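Local coordinates for protein tonb-dependent siderophore receptor (Acinetobacter baumannii, PDB 5FP1) that probably takes up iron across the outer membrane by binding iron-chelating siderophores, and may bind ferric enterobactin with micromolar affinity, at residues S95-D99 / G100-S104. Numbering follows the deposited sequence.
Sequences SMYID and GIRNS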
loop_
_atom_site.group_PDB
_atom_site.type_symbol
_atom_site.label_atom_id
_atom_site.label_comp_id
_atom_site.label_asym_id
_atom_site.label_seq_id
_atom_site.Cartn_x
_atom_site.Cartn_y
_atom_site.Cartn_z
ATOM N N SER A 95 3.164 -7.320 -1.505
ATOM C CA SER A 95 4.097 -7.303 -0.352
ATOM C C SER A 95 3.598 -6.340 0.721
ATOM O O SER A 95 4.336 -5.499 1.245
ATOM C CB SER A 95 5.526 -6.946 -0.802
ATOM O OG SER A 95 5.942 -7.891 -1.777
ATOM N N MET A 96 2.321 -6.471 1.061
ATOM C CA MET A 96 1.726 -5.684 2.136
ATOM C C MET A 96 1.441 -6.602 3.325
ATOM O O MET A 96 0.840 -7.678 3.175
ATOM C CB MET A 96 0.442 -5.014 1.655
ATOM C CG MET A 96 0.632 -4.252 0.357
ATOM S SD MET A 96 -0.825 -3.327 -0.137
ATOM C CE MET A 96 -1.000 -2.242 1.268
ATOM N N TYR A 97 1.859 -6.139 4.499
ATOM C CA TYR A 97 1.944 -6.921 5.716
ATOM C C TYR A 97 1.095 -6.294 6.831
ATOM O O TYR A 97 0.916 -5.067 6.915
ATOM C CB TYR A 97 3.444 -7.024 6.172
ATOM C CG TYR A 97 4.283 -7.881 5.269
ATOM C CD1 TYR A 97 4.774 -7.384 4.046
ATOM C CD2 TYR A 97 4.593 -9.192 5.615
ATOM C CE1 TYR A 97 5.480 -8.201 3.173
ATOM C CE2 TYR A 97 5.312 -10.003 4.759
ATOM C CZ TYR A 97 5.774 -9.504 3.543
ATOM O OH TYR A 97 6.473 -10.341 2.685
ATOM N N ILE A 98 0.541 -7.159 7.663
ATOM C CA ILE A 98 -0.142 -6.759 8.883
ATOM C C ILE A 98 0.591 -7.440 10.044
ATOM O O ILE A 98 0.652 -8.672 10.122
ATOM C CB ILE A 98 -1.641 -7.131 8.843
ATOM C CG1 ILE A 98 -2.315 -6.800 10.180
ATOM C CG2 ILE A 98 -1.849 -8.600 8.556
ATOM C CD1 ILE A 98 -2.828 -5.383 10.232
ATOM N N ASP A 99 1.197 -6.628 10.906
ATOM C CA ASP A 99 2.070 -7.139 11.978
ATOM C C ASP A 99 3.004 -8.219 11.478
ATOM O O ASP A 99 3.163 -9.283 12.098
ATOM C CB ASP A 99 1.224 -7.621 13.172
ATOM C CG ASP A 99 0.372 -6.512 13.724
ATOM O OD1 ASP A 99 0.957 -5.521 14.207
ATOM O OD2 ASP A 99 -0.876 -6.565 13.594
ATOM N N GLY A 100 3.647 -7.957 10.351
ATOM C CA GLY A 100 4.697 -8.869 9.866
ATOM C C GLY A 100 4.243 -10.097 9.131
ATOM O O GLY A 100 5.063 -10.918 8.721
ATOM N N ILE A 101 2.941 -10.223 8.913
ATOM C CA ILE A 101 2.406 -11.345 8.140
ATOM C C ILE A 101 1.764 -10.811 6.872
ATOM O O ILE A 101 1.004 -9.838 6.927
ATOM C CB ILE A 101 1.387 -12.122 8.989
ATOM C CG1 ILE A 101 2.152 -12.784 10.148
ATOM C CG2 ILE A 101 0.631 -13.145 8.139
ATOM C CD1 ILE A 101 1.359 -13.787 10.957
ATOM N N ARG A 102 2.116 -11.406 5.734
ATOM C CA ARG A 102 1.615 -10.943 4.441
ATOM C C ARG A 102 0.090 -11.076 4.378
ATOM O O ARG A 102 -0.460 -12.110 4.736
ATOM C CB ARG A 102 2.230 -11.741 3.290
ATOM C CG ARG A 102 2.090 -11.025 1.954
ATOM C CD ARG A 102 2.354 -11.931 0.765
ATOM N NE ARG A 102 3.673 -12.564 0.893
ATOM C CZ ARG A 102 4.793 -12.191 0.274
ATOM N NH1 ARG A 102 4.808 -11.166 -0.580
ATOM N NH2 ARG A 102 5.920 -12.888 0.485
ATOM N N ASN A 103 -0.575 -10.024 3.926
ATOM C CA ASN A 103 -2.015 -10.045 3.756
ATOM C C ASN A 103 -2.312 -9.194 2.541
ATOM O O ASN A 103 -2.845 -8.075 2.660
ATOM C CB ASN A 103 -2.682 -9.470 5.010
ATOM C CG ASN A 103 -4.178 -9.711 5.037
ATOM O OD1 ASN A 103 -4.637 -10.833 4.871
ATOM N ND2 ASN A 103 -4.938 -8.657 5.244
ATOM N N SER A 104 -1.909 -9.697 1.381
ATOM C CA SER A 104 -1.892 -8.901 0.151
ATOM C C SER A 104 -2.981 -9.255 -0.843
ATOM O O SER A 104 -2.749 -9.219 -2.039
ATOM C CB SER A 104 -0.526 -9.013 -0.547
ATOM O OG SER A 104 0.417 -8.224 0.149
#
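Ile98 and Ile101 form the antiparallel hydrogen-bonded pair: Ile98 N gives to Ile101 O at 2.8 Å. Ile101 N returns the bond to Ile98 O at 3.0 Å. Between them Asp99 and Gly100, both at positive phi, form the corners of a type I' turn. Two further bonds tie the open end. Asn103 N reaches Met96 O at 2.8 Å, and Met96 N gives to the hydroxyl Ser104 OG at 2.7 Å, so a side chain takes over there from the backbone ladder. The result is a tight two-residue beta hairpin at one edge of the mixed plug sheet; strand 96-98 runs parallel to strand 135-141 on its other side, while Ile98, Ile101 and Asn103 touch Met291 of the barrel wall.

Tyr97 and Arg102 form the non-hydrogen-bonded pair. Chi1 of -162° swings Arg102 CG away from its own N, and the arginine chain passes over one face of the tyrosine ring; CB makes an off-centre CH-pi contact, 4.3 Å from the Tyr97 ring centroid. A bend at chi3 then brings the guanidinium face over Tyr97 OH, the ring and guanidinium planes 45° apart. Their polar ends bond outside the hairpin: Tyr97 OH to Gly128 O, Arg102 NH1 to Ser94 O and NH2 to Ala130 O.

On the opposite face of the hairpin, Ile98 CG2 lies alongside Asn103 CB at 3.7 Å.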